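Long-range contacts in cystathionine beta-lyases/cystathionine gamma-synthases (Corynebacterium glutamicum, PDB 5X5H), which probably catalyses the pyridoxal-phosphate-dependent joining of O-succinyl-L-homoserine and L-cysteine into L,L-cystathionine with release of succinate, a step of methionine biosynthesis: residues G97-L102 against K141-L146; A73-A78 against E223-L228; V61-T66 against L246-L251; V55-I60 against P239-A244. All coordinates share one frame; numbering follows the deposited sequence.

In the fold
From the N terminus, 55-60 leads into helix 58-70 and 61-66 continues it; both pack on helix 241-251, contact 4 joining the two helix starts, contact 3 the turns that follow. Each closes a loop of about 180 residues; their segments alternate along the chain, so these loops cross, and their centres lie about 9 Å apart. Next comes 73-78, on edge strand 75-79, which contact 2 ties to helix 222-235; its loop of about 145 residues falls within those of contacts 3 and 4 and touches both contacts, Glu-64 binding the backbone of Ala-78. Innermost is contact 1, closing about 39 residues by pairing strands 99-103 and 144-150 of the same seven-stranded sheet.

Contact 1: residues G97-L102 against K141-L146; sequences GDHIVL and KDNTKL
Asn-143 and Gly-97 are joined by a nearly straight hydrogen bond, ND2 to the carbonyl O at 2.8 Å, with the acceptor in the amide plane. Chi1 of Asn-143 (67°) sets its CG between backbone N and carbonyl carbon, which brings the amide over to the loop just before strand 99-103; ND2 also binds Glu-124. His-99 ND1 and Thr-144 OG1 share a hydrogen bond of 2.8 Å, and the same hydroxyl oxygen accepts from Lys-141 N, while NE2 of the imidazole binds Thr-126. Lys-145 NZ meets Asp-98 OD1 at 3.2 Å from above the carboxylate plane, a salt bridge; Asp-98 OD2 turns to Lys-95 N. These bonds gather at the start of two parallel strands of the large sheet, where a beta bulge shifts the register by one: Lys-145 is the extra residue, between the partners of His-99 and Ile-100. His-99 N bonds to Asn-143 O, Lys-145 N to His-99 O and Val-101 N to Leu-146 O. Over one face of the His-99 ring lies Lys-141 CE, a CH-pi contact 3.5 Å from the centroid, its NZ reaching on to Glu-124. The CG2 methyl of beta-branched Val-101 packs on Thr-144 CG2 at 3.9 Å.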
loop_
_atom_site.group_PDB
_atom_site.type_symbol
_atom_site.label_atom_id
_atom_site.label_comp_id
_atom_site.label_asym_id
_atom_site.label_seq_id
_atom_site.Cartn_x
_atom_site.Cartn_y
_atom_site.Cartn_z
ATOM N N GLY A 97 13.574 -40.982 1.809
ATOM C CA GLY A 97 14.577 -41.813 2.449
ATOM C C GLY A 97 15.453 -41.130 3.474
ATOM O O GLY A 97 16.309 -41.779 4.120
ATOM N N ASP A 98 15.446 -39.800 3.593
ATOM C CA ASP A 98 16.240 -39.082 4.535
ATOM C C ASP A 98 15.455 -38.921 5.882
ATOM O O ASP A 98 14.307 -39.212 5.949
ATOM C CB ASP A 98 16.502 -37.671 3.963
ATOM C CG ASP A 98 17.500 -37.653 2.845
ATOM O OD1 ASP A 98 18.264 -38.624 2.676
ATOM O OD2 ASP A 98 17.537 -36.619 2.085
ATOM N N HIS A 99 16.168 -38.543 6.884
ATOM C CA HIS A 99 15.685 -38.395 8.243
ATOM C C HIS A 99 15.990 -37.083 8.855
ATOM O O HIS A 99 17.023 -36.464 8.614
ATOM C CB HIS A 99 16.351 -39.588 9.051
ATOM C CG HIS A 99 16.082 -39.621 10.507
ATOM N ND1 HIS A 99 17.030 -39.249 11.410
ATOM C CD2 HIS A 99 15.021 -40.118 11.201
ATOM C CE1 HIS A 99 16.532 -39.431 12.622
ATOM N NE2 HIS A 99 15.347 -39.971 12.532
ATOM N N ILE A 100 15.063 -36.619 9.665
ATOM C CA ILE A 100 15.168 -35.412 10.496
ATOM C C ILE A 100 15.178 -35.708 12.022
ATOM O O ILE A 100 14.294 -36.537 12.452
ATOM C CB ILE A 100 13.932 -34.517 10.305
ATOM C CG1 ILE A 100 13.572 -34.312 8.916
ATOM C CG2 ILE A 100 14.135 -33.173 11.064
ATOM C CD1 ILE A 100 12.204 -33.687 8.765
ATOM N N VAL A 101 16.005 -35.066 12.770
ATOM C CA VAL A 101 15.937 -35.025 14.231
ATOM C C VAL A 101 15.255 -33.686 14.578
ATOM O O VAL A 101 15.753 -32.606 14.141
ATOM C CB VAL A 101 17.290 -35.147 14.877
ATOM C CG1 VAL A 101 17.181 -35.044 16.400
ATOM C CG2 VAL A 101 17.942 -36.485 14.485
ATOM N N LEU A 102 14.156 -33.726 15.330
ATOM C CA LEU A 102 13.344 -32.596 15.748
ATOM C C LEU A 102 13.218 -32.582 17.240
ATOM O O LEU A 102 13.283 -33.612 17.891
ATOM C CB LEU A 102 11.885 -32.800 15.149
ATOM C CG LEU A 102 10.703 -31.907 15.466
ATOM C CD1 LEU A 102 10.982 -30.620 14.646
ATOM C CD2 LEU A 102 9.315 -32.438 15.162
ATOM N N LYS A 141 21.295 -40.816 12.666
ATOM C CA LYS A 141 21.504 -42.049 11.876
ATOM C C LYS A 141 22.271 -41.700 10.585
ATOM O O LYS A 141 22.563 -40.540 10.306
ATOM C CB LYS A 141 20.148 -42.645 11.518
ATOM C CG LYS A 141 19.181 -42.851 12.685
ATOM C CD LYS A 141 18.015 -43.671 12.299
ATOM C CE LYS A 141 17.130 -42.980 11.292
ATOM N NZ LYS A 141 16.032 -43.808 10.802
ATOM N N ASP A 142 22.615 -42.719 9.829
ATOM C CA ASP A 142 23.411 -42.506 8.639
ATOM C C ASP A 142 22.642 -41.728 7.583
ATOM O O ASP A 142 23.273 -40.961 6.866
ATOM C CB ASP A 142 23.736 -43.879 8.089
ATOM C CG ASP A 142 24.889 -44.539 8.828
ATOM O OD1 ASP A 142 25.581 -43.917 9.655
ATOM O OD2 ASP A 142 25.112 -45.722 8.546
ATOM N N ASN A 143 21.340 -41.806 7.642
ATOM C CA ASN A 143 20.455 -41.068 6.733
ATOM C C ASN A 143 19.965 -39.688 7.273
ATOM O O ASN A 143 19.148 -39.069 6.605
ATOM C CB ASN A 143 19.340 -41.862 6.163
ATOM C CG ASN A 143 18.300 -42.319 7.145
ATOM O OD1 ASN A 143 18.703 -42.544 8.349
ATOM N ND2 ASN A 143 17.019 -42.475 6.764
ATOM N N THR A 144 20.424 -39.298 8.437
ATOM C CA THR A 144 19.995 -37.982 9.047
ATOM C C THR A 144 20.612 -36.931 8.207
ATOM O O THR A 144 21.810 -36.804 8.152
ATOM C CB THR A 144 20.440 -37.868 10.467
ATOM O OG1 THR A 144 19.822 -38.966 11.212
ATOM C CG2 THR A 144 19.887 -36.508 11.086
ATOM N N LYS A 145 19.753 -36.041 7.638
ATOM C CA LYS A 145 20.228 -34.860 6.883
ATOM C C LYS A 145 19.966 -33.547 7.553
ATOM O O LYS A 145 20.571 -32.545 7.220
ATOM C CB LYS A 145 19.552 -34.873 5.495
ATOM C CG LYS A 145 19.839 -36.088 4.664
ATOM C CD LYS A 145 21.319 -36.165 4.325
ATOM C CE LYS A 145 21.505 -37.077 3.128
ATOM N NZ LYS A 145 21.317 -38.372 3.645
ATOM N N LEU A 146 19.167 -33.551 8.624
ATOM C CA LEU A 146 18.700 -32.290 9.233
ATOM C C LEU A 146 18.494 -32.498 10.712
ATOM O O LEU A 146 17.759 -33.426 11.114
ATOM C CB LEU A 146 17.388 -31.911 8.542
ATOM C CG LEU A 146 16.782 -30.573 8.980
ATOM C CD1 LEU A 146 17.699 -29.386 8.879
ATOM C CD2 LEU A 146 15.499 -30.391 8.124
#

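Contact 2: residues A73-A78 against E223-L228; sequences AKYGRA and EMDEEL
Asp-225 is the first residue of helix segment 223-228 to meet the strand, and its short side chain puts the carboxylate between Arg-77 and Tyr-75. Its CG stands anti to the backbone N, which carries the carboxylate out to Arg-77. The arginine grips it side-on: NE donates to OD1 at 2.9 Å, whereas NH2 reaches the syn lone pair of OD2 at 2.8 Å in an almost straight bond lying in the guanidinium plane. Two bonds to two oxygens make a bidentate salt bridge and fix the rotation of both flat groups, whose planes are 24° apart. OD1 has a further partner, a water 2.9 Å away that also accepts from Gly-76 N. Tyr-75 crosses the same aspartate at about a right angle, its CB 3.4 Å from Asp-225 OD1 and its CG 3.6 Å from Asp-225 CB. One turn on, Leu-228 offers its apolar CB to the aliphatic part of Arg-77, at 3.8 Å from CG; the arginine chain bends at chi2 (-74°), turning the guanidinium toward Asp-225. Over this span helix segment 223-228 and strand 75-78 run 18° from parallel; the strand pairs with strand 215-219, while Met-224 and Leu-228 face helix 82-93.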
loop_
_atom_site.group_PDB
_atom_site.type_symbol
_atom_site.label_atom_id
_atom_site.label_comp_id
_atom_site.label_asym_id
_atom_site.label_seq_id
_atom_site.Cartn_x
_atom_site.Cartn_y
_atom_site.Cartn_z
ATOM N N ALA A 73 25.474 -13.184 8.057
ATOM C CA ALA A 73 25.320 -14.030 6.919
ATOM C C ALA A 73 25.659 -13.321 5.601
ATOM O O ALA A 73 25.233 -12.136 5.466
ATOM C CB ALA A 73 23.886 -14.599 6.845
ATOM N N LYS A 74 26.274 -13.981 4.663
ATOM C CA LYS A 74 26.447 -13.398 3.325
ATOM C C LYS A 74 25.156 -13.447 2.521
ATOM O O LYS A 74 24.882 -12.558 1.703
ATOM C CB LYS A 74 27.498 -14.196 2.538
ATOM C CG LYS A 74 28.899 -14.100 3.134
ATOM C CD LYS A 74 29.878 -15.072 2.437
ATOM C CE LYS A 74 31.049 -15.388 3.354
ATOM N NZ LYS A 74 32.184 -15.866 2.526
ATOM N N TYR A 75 24.277 -14.395 2.831
ATOM C CA TYR A 75 23.107 -14.678 1.920
ATOM C C TYR A 75 21.818 -14.744 2.712
ATOM O O TYR A 75 21.745 -15.303 3.835
ATOM C CB TYR A 75 23.331 -15.986 1.249
ATOM C CG TYR A 75 24.668 -16.161 0.552
ATOM C CD1 TYR A 75 24.925 -15.410 -0.594
ATOM C CD2 TYR A 75 25.628 -16.967 1.031
ATOM C CE1 TYR A 75 26.137 -15.494 -1.260
ATOM C CE2 TYR A 75 26.864 -17.064 0.350
ATOM C CZ TYR A 75 27.094 -16.293 -0.687
ATOM O OH TYR A 75 28.342 -16.349 -1.334
ATOM N N GLY A 76 20.752 -14.295 2.078
ATOM C CA GLY A 76 19.429 -14.303 2.584
ATOM C C GLY A 76 18.398 -14.409 1.503
ATOM O O GLY A 76 18.535 -13.811 0.446
ATOM N N ARG A 77 17.289 -15.141 1.733
ATOM C CA ARG A 77 16.198 -15.205 0.792
ATOM C C ARG A 77 14.875 -15.202 1.515
ATOM O O ARG A 77 14.748 -15.897 2.562
ATOM C CB ARG A 77 16.253 -16.403 -0.128
ATOM C CG ARG A 77 17.570 -16.550 -0.974
ATOM C CD ARG A 77 17.612 -15.544 -2.108
ATOM N NE ARG A 77 18.930 -15.608 -2.754
ATOM C CZ ARG A 77 19.357 -14.818 -3.720
ATOM N NH1 ARG A 77 18.556 -13.936 -4.231
ATOM N NH2 ARG A 77 20.592 -14.945 -4.169
ATOM N N ALA A 78 13.905 -14.423 1.021
ATOM C CA ALA A 78 12.614 -14.202 1.630
ATOM C C ALA A 78 11.535 -14.946 0.962
ATOM O O ALA A 78 11.504 -15.270 -0.219
ATOM C CB ALA A 78 12.279 -12.739 1.655
ATOM N N GLU A 223 26.136 -22.420 -2.076
ATOM C CA GLU A 223 25.322 -23.484 -2.705
ATOM C C GLU A 223 23.906 -23.490 -2.173
ATOM O O GLU A 223 22.979 -23.655 -2.926
ATOM C CB GLU A 223 25.942 -24.901 -2.691
ATOM C CG GLU A 223 27.075 -24.843 -3.706
ATOM C CD GLU A 223 27.763 -26.120 -4.011
ATOM O OE1 GLU A 223 27.379 -27.207 -3.495
ATOM O OE2 GLU A 223 28.701 -25.958 -4.804
ATOM N N MET A 224 23.783 -23.365 -0.852
ATOM C CA MET A 224 22.497 -23.210 -0.253
ATOM C C MET A 224 21.780 -21.970 -0.726
ATOM O O MET A 224 20.600 -22.024 -1.090
ATOM C CB MET A 224 22.584 -23.281 1.238
ATOM C CG MET A 224 21.256 -22.986 1.884
ATOM S SD MET A 224 21.095 -23.670 3.539
ATOM C CE MET A 224 20.806 -25.401 3.036
ATOM N N ASP A 225 22.445 -20.858 -0.898
ATOM C CA ASP A 225 21.844 -19.633 -1.441
ATOM C C ASP A 225 21.352 -19.860 -2.854
ATOM O O ASP A 225 20.221 -19.524 -3.223
ATOM C CB ASP A 225 22.775 -18.456 -1.429
ATOM C CG ASP A 225 22.101 -17.222 -2.009
ATOM O OD1 ASP A 225 21.180 -16.738 -1.322
ATOM O OD2 ASP A 225 22.472 -16.752 -3.103
ATOM N N GLU A 226 22.169 -20.583 -3.669
ATOM C CA GLU A 226 21.722 -20.882 -5.034
ATOM C C GLU A 226 20.462 -21.748 -5.037
ATOM O O GLU A 226 19.581 -21.542 -5.869
ATOM C CB GLU A 226 22.858 -21.633 -5.817
ATOM C CG GLU A 226 24.002 -20.738 -6.201
ATOM C CD GLU A 226 25.242 -21.562 -6.629
ATOM O OE1 GLU A 226 25.292 -22.835 -6.580
ATOM O OE2 GLU A 226 26.252 -20.864 -6.833
ATOM N N GLU A 227 20.371 -22.773 -4.190
ATOM C CA GLU A 227 19.199 -23.650 -4.149
ATOM C C GLU A 227 17.993 -22.836 -3.581
ATOM O O GLU A 227 16.892 -23.033 -4.099
ATOM C CB GLU A 227 19.452 -24.866 -3.262
ATOM C CG GLU A 227 20.528 -25.839 -3.805
ATOM C CD GLU A 227 20.218 -26.136 -5.267
ATOM O OE1 GLU A 227 19.079 -26.597 -5.581
ATOM O OE2 GLU A 227 21.044 -25.746 -6.146
ATOM N N LEU A 228 18.203 -21.980 -2.604
ATOM C CA LEU A 228 17.054 -21.110 -2.059
ATOM C C LEU A 228 16.552 -20.238 -3.173
ATOM O O LEU A 228 15.347 -20.092 -3.333
ATOM C CB LEU A 228 17.549 -20.313 -0.872
ATOM C CG LEU A 228 17.767 -21.131 0.422
ATOM C CD1 LEU A 228 18.627 -20.348 1.377
ATOM C CD2 LEU A 228 16.424 -21.477 1.053
HETATM O O HOH W 1 21.341 -13.856 -0.906
#

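Contact 3: residues V61-T66 against L246-L251; sequences VALEQT and LTARGL
Leu-63 and Thr-247 meet through methyl groups, CD1 of the leucine lying 3.8 Å from CG2 of the threonine and CD2 only slightly farther. Leu-63 CD1 also touches Ala-248 CB at 4.1 Å, where the small alanine lets the backbones come close, the CA atoms of Leu-63 and Ala-248 being 5.5 Å apart. A turn further on, Thr-66 CG2 and Leu-251 CD2 approach to 3.6 Å as their side chains slide past each other in opposite directions. No hydrogen bond crosses this interface; both threonines present a methyl and turn the hydroxyl to their own helix. Thr-66 places CG2 anti to the backbone N (chi1 of OG1 -54°), leaving OG1 to donate to Ala-62 O at 2.8 Å. That carbonyl oxygen also receives Thr-66 N, from the opposite face of its plane. Thr-247 OG1 likewise bonds to Asp-243 O. Farther along helix 58-70, Leu-251 also packs on Val-67 and Leu-70; beyond, Arg-249 makes a salt bridge with Asp-211 of a second subunit. This is apolar packing of two roughly parallel helices through leucine, alanine and threonine methyls: the axes of segments 61-66 and 246-251 cross at 36° with a closest approach of 9.5 Å, and bound pyridoxal phosphate lies about 10 Å from the Thr-247 side chain.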
loop_
_atom_site.group_PDB
_atom_site.type_symbol
_atom_site.label_atom_id
_atom_site.label_comp_id
_atom_site.label_asym_id
_atom_site.label_seq_id
_atom_site.Cartn_x
_atom_site.Cartn_y
_atom_site.Cartn_z
ATOM N N VAL A 61 14.947 -7.904 -2.383
ATOM C CA VAL A 61 16.395 -8.119 -2.145
ATOM C C VAL A 61 16.909 -7.173 -1.076
ATOM O O VAL A 61 17.730 -7.563 -0.228
ATOM C CB VAL A 61 17.174 -7.997 -3.472
ATOM C CG1 VAL A 61 18.672 -7.959 -3.184
ATOM C CG2 VAL A 61 16.826 -9.172 -4.334
ATOM N N ALA A 62 16.382 -5.958 -0.979
ATOM C CA ALA A 62 16.774 -5.043 0.114
ATOM C C ALA A 62 16.513 -5.644 1.477
ATOM O O ALA A 62 17.373 -5.607 2.392
ATOM C CB ALA A 62 16.168 -3.644 -0.050
ATOM N N LEU A 63 15.326 -6.206 1.633
ATOM C CA LEU A 63 14.988 -6.914 2.883
ATOM C C LEU A 63 15.904 -8.087 3.196
ATOM O O LEU A 63 16.467 -8.198 4.322
ATOM C CB LEU A 63 13.556 -7.357 2.862
ATOM C CG LEU A 63 13.116 -8.280 4.004
ATOM C CD1 LEU A 63 13.236 -7.635 5.378
ATOM C CD2 LEU A 63 11.767 -8.836 3.743
ATOM N N GLU A 64 16.101 -8.910 2.191
ATOM C CA GLU A 64 16.964 -10.090 2.296
ATOM C C GLU A 64 18.342 -9.761 2.738
ATOM O O GLU A 64 18.944 -10.355 3.672
ATOM C CB GLU A 64 17.060 -10.784 0.911
ATOM C CG GLU A 64 15.758 -11.454 0.530
ATOM C CD GLU A 64 15.722 -12.090 -0.876
ATOM O OE1 GLU A 64 16.613 -11.732 -1.736
ATOM O OE2 GLU A 64 14.801 -12.898 -1.167
ATOM N N GLN A 65 18.932 -8.714 2.158
ATOM C CA GLN A 65 20.292 -8.309 2.474
ATOM C C GLN A 65 20.402 -7.750 3.851
ATOM O O GLN A 65 21.420 -7.871 4.528
ATOM C CB GLN A 65 20.805 -7.330 1.400
ATOM C CG GLN A 65 20.988 -8.000 0.051
ATOM C CD GLN A 65 22.015 -9.049 0.021
ATOM O OE1 GLN A 65 21.763 -10.264 -0.154
ATOM N NE2 GLN A 65 23.236 -8.635 0.334
ATOM N N THR A 66 19.360 -7.085 4.348
ATOM C CA THR A 66 19.322 -6.498 5.647
ATOM C C THR A 66 19.347 -7.636 6.679
ATOM O O THR A 66 20.145 -7.653 7.599
ATOM C CB THR A 66 18.158 -5.587 5.887
ATOM O OG1 THR A 66 18.055 -4.572 4.886
ATOM C CG2 THR A 66 18.281 -4.883 7.215
ATOM N N LEU A 246 7.214 -3.216 4.071
ATOM C CA LEU A 246 6.686 -3.091 5.450
ATOM C C LEU A 246 7.523 -3.849 6.471
ATOM O O LEU A 246 7.749 -3.387 7.604
ATOM C CB LEU A 246 5.225 -3.463 5.554
ATOM C CG LEU A 246 4.321 -2.437 4.882
ATOM C CD1 LEU A 246 2.977 -3.155 4.869
ATOM C CD2 LEU A 246 4.301 -1.121 5.631
ATOM N N THR A 247 7.935 -5.054 6.102
ATOM C CA THR A 247 8.817 -5.851 6.943
ATOM C C THR A 247 10.107 -5.076 7.214
ATOM O O THR A 247 10.587 -5.000 8.380
ATOM C CB THR A 247 9.092 -7.246 6.397
ATOM O OG1 THR A 247 7.842 -7.962 6.163
ATOM C CG2 THR A 247 10.022 -8.062 7.313
ATOM N N ALA A 248 10.779 -4.635 6.154
ATOM C CA ALA A 248 12.016 -3.863 6.342
ATOM C C ALA A 248 11.791 -2.601 7.099
ATOM O O ALA A 248 12.656 -2.202 7.880
ATOM C CB ALA A 248 12.607 -3.583 4.984
ATOM N N ARG A 249 10.651 -1.941 6.923
ATOM C CA ARG A 249 10.340 -0.753 7.709
ATOM C C ARG A 249 10.292 -1.043 9.218
ATOM O O ARG A 249 10.855 -0.363 10.013
ATOM C CB ARG A 249 9.008 -0.149 7.209
ATOM C CG ARG A 249 8.637 1.194 7.916
ATOM C CD ARG A 249 7.242 1.590 7.519
ATOM N NE ARG A 249 6.910 2.970 7.666
ATOM C CZ ARG A 249 6.154 3.567 8.614
ATOM N NH1 ARG A 249 5.758 2.876 9.678
ATOM N NH2 ARG A 249 5.771 4.785 8.446
ATOM N N GLY A 250 9.575 -2.141 9.519
ATOM C CA GLY A 250 9.535 -2.557 10.885
ATOM C C GLY A 250 10.888 -2.894 11.444
ATOM O O GLY A 250 11.206 -2.623 12.638
ATOM N N LEU A 251 11.714 -3.581 10.657
ATOM C CA LEU A 251 13.044 -4.017 11.093
ATOM C C LEU A 251 13.968 -2.843 11.525
ATOM O O LEU A 251 14.855 -3.022 12.376
ATOM C CB LEU A 251 13.641 -4.864 9.977
ATOM C CG LEU A 251 15.013 -5.415 10.152
ATOM C CD1 LEU A 251 15.134 -6.244 11.484
ATOM C CD2 LEU A 251 15.359 -6.209 8.912
#

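Contact 4: residues V55-I60 against P239-A244; sequences VGNPTI and PSVFDA
Two capped helix starts pack together here: Asn-57 is the N-cap of helix 58-70 and Ser-240 that of helix 241-251, and Asn-57 touches Val-241, the first residue of the other helix. Asn-57 also packs on Phe-38, a magnesium ligand. Its OD1 accepts from Thr-59 N at 2.9 Å, and its CG, anti to the backbone N (chi1 178°), brings the amide against Val-241 CG1, 3.4 Å from Asn-57 OD1. Asparagine suits the place because ND2 is used as well, bonding to Thr-53 and to the carbonyl of Tyr-33. The cap of Ser-240, whose OG accepts from Phe-242 N, is weaker; that hydroxyl also bonds weakly to Asp-243 of a third subunit. Ile-60 uses CG1, CG2 and CD1 to pack between the two helix starts: CG2 meets Pro-239 CG at 4.0 Å, CG1 lies 4.0 Å from Ala-244 CB, and CD1 reaches Pro-239 O at 3.4 Å. Ala-244, with its single methyl, lets Ile-60 CA come within 3.9 Å of Ala-244 CB. Thr-59 turns its CG2 methyl to Val-241 O, its hydroxyl being engaged by Pro-31 and Tyr-33. A water bridges the two helices, donating to Thr-59 O at 2.9 Å and, more weakly, to Ala-244 O.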
loop_
_atom_site.group_PDB
_atom_site.type_symbol
_atom_site.label_atom_id
_atom_site.label_comp_id
_atom_site.label_asym_id
_atom_site.label_seq_id
_atom_site.Cartn_x
_atom_site.Cartn_y
_atom_site.Cartn_z
ATOM N N VAL A 55 11.286 -14.267 -9.835
ATOM C CA VAL A 55 12.717 -14.600 -9.849
ATOM C C VAL A 55 13.617 -13.644 -9.121
ATOM O O VAL A 55 14.794 -13.918 -8.854
ATOM C CB VAL A 55 13.142 -14.824 -11.350
ATOM C CG1 VAL A 55 14.590 -14.841 -11.499
ATOM C CG2 VAL A 55 12.438 -16.113 -11.811
ATOM N N GLY A 56 13.174 -12.409 -8.872
ATOM C CA GLY A 56 13.899 -11.394 -8.142
ATOM C C GLY A 56 13.267 -10.038 -8.243
ATOM O O GLY A 56 12.822 -9.675 -9.349
ATOM N N ASN A 57 13.283 -9.235 -7.162
ATOM C CA ASN A 57 12.845 -7.816 -7.232
ATOM C C ASN A 57 13.680 -7.024 -6.289
ATOM O O ASN A 57 13.895 -7.483 -5.134
ATOM C CB ASN A 57 11.334 -7.795 -6.885
ATOM C CG ASN A 57 10.758 -6.403 -6.875
ATOM O OD1 ASN A 57 11.073 -5.599 -6.035
ATOM N ND2 ASN A 57 9.816 -6.180 -7.791
ATOM N N PRO A 58 14.076 -5.789 -6.598
ATOM C CA PRO A 58 14.960 -5.028 -5.716
ATOM C C PRO A 58 14.422 -4.750 -4.339
ATOM O O PRO A 58 15.184 -4.583 -3.357
ATOM C CB PRO A 58 15.275 -3.791 -6.481
ATOM C CG PRO A 58 14.616 -3.912 -7.764
ATOM C CD PRO A 58 13.786 -5.080 -7.862
ATOM N N THR A 59 13.114 -4.528 -4.221
ATOM C CA THR A 59 12.506 -4.211 -2.927
ATOM C C THR A 59 12.613 -5.417 -1.995
ATOM O O THR A 59 12.932 -5.268 -0.826
ATOM C CB THR A 59 11.065 -3.788 -3.065
ATOM O OG1 THR A 59 10.910 -2.696 -4.007
ATOM C CG2 THR A 59 10.442 -3.449 -1.715
ATOM N N ILE A 60 12.458 -6.599 -2.548
ATOM C CA ILE A 60 12.587 -7.876 -1.765
ATOM C C ILE A 60 14.048 -8.098 -1.451
ATOM O O ILE A 60 14.415 -8.419 -0.289
ATOM C CB ILE A 60 11.983 -9.050 -2.563
ATOM C CG1 ILE A 60 10.523 -8.757 -2.867
ATOM C CG2 ILE A 60 12.202 -10.364 -1.812
ATOM C CD1 ILE A 60 9.827 -9.804 -3.756
ATOM N N PRO A 239 7.354 -13.177 -1.286
ATOM C CA PRO A 239 6.594 -12.103 -0.637
ATOM C C PRO A 239 6.157 -11.063 -1.657
ATOM O O PRO A 239 6.781 -10.877 -2.710
ATOM C CB PRO A 239 7.606 -11.481 0.317
ATOM C CG PRO A 239 8.875 -11.917 -0.151
ATOM C CD PRO A 239 8.773 -13.032 -1.095
ATOM N N SER A 240 5.078 -10.374 -1.364
ATOM C CA SER A 240 4.721 -9.132 -2.041
ATOM C C SER A 240 5.775 -8.055 -1.837
ATOM O O SER A 240 6.443 -7.957 -0.767
ATOM C CB SER A 240 3.452 -8.588 -1.320
ATOM O OG SER A 240 3.090 -7.318 -1.733
ATOM N N VAL A 241 5.958 -7.160 -2.783
ATOM C CA VAL A 241 6.867 -6.043 -2.621
ATOM C C VAL A 241 6.366 -5.120 -1.527
ATOM O O VAL A 241 7.140 -4.492 -0.806
ATOM C CB VAL A 241 7.203 -5.239 -3.887
ATOM C CG1 VAL A 241 7.901 -6.113 -4.894
ATOM C CG2 VAL A 241 5.938 -4.602 -4.447
ATOM N N PHE A 242 5.056 -4.970 -1.369
ATOM C CA PHE A 242 4.524 -4.100 -0.318
ATOM C C PHE A 242 4.891 -4.734 1.008
ATOM O O PHE A 242 5.278 -4.033 1.956
ATOM C CB PHE A 242 2.963 -3.956 -0.450
ATOM C CG PHE A 242 2.544 -3.239 -1.639
ATOM C CD1 PHE A 242 2.492 -1.831 -1.636
ATOM C CD2 PHE A 242 2.263 -3.929 -2.824
ATOM C CE1 PHE A 242 2.182 -1.103 -2.797
ATOM C CE2 PHE A 242 1.929 -3.172 -3.966
ATOM C CZ PHE A 242 1.891 -1.827 -3.918
ATOM N N ASP A 243 4.724 -6.039 1.150
ATOM C CA ASP A 243 5.037 -6.709 2.426
ATOM C C ASP A 243 6.524 -6.618 2.684
ATOM O O ASP A 243 6.946 -6.398 3.824
ATOM C CB ASP A 243 4.592 -8.144 2.372
ATOM C CG ASP A 243 3.056 -8.265 2.583
ATOM O OD1 ASP A 243 2.329 -7.243 2.735
ATOM O OD2 ASP A 243 2.641 -9.436 2.627
ATOM N N ALA A 244 7.400 -6.820 1.689
ATOM C CA ALA A 244 8.852 -6.751 1.932
ATOM C C ALA A 244 9.237 -5.331 2.346
ATOM O O ALA A 244 10.125 -5.164 3.220
ATOM C CB ALA A 244 9.611 -7.083 0.693
HETATM O O HOH W 2 12.439 -3.777 1.560
#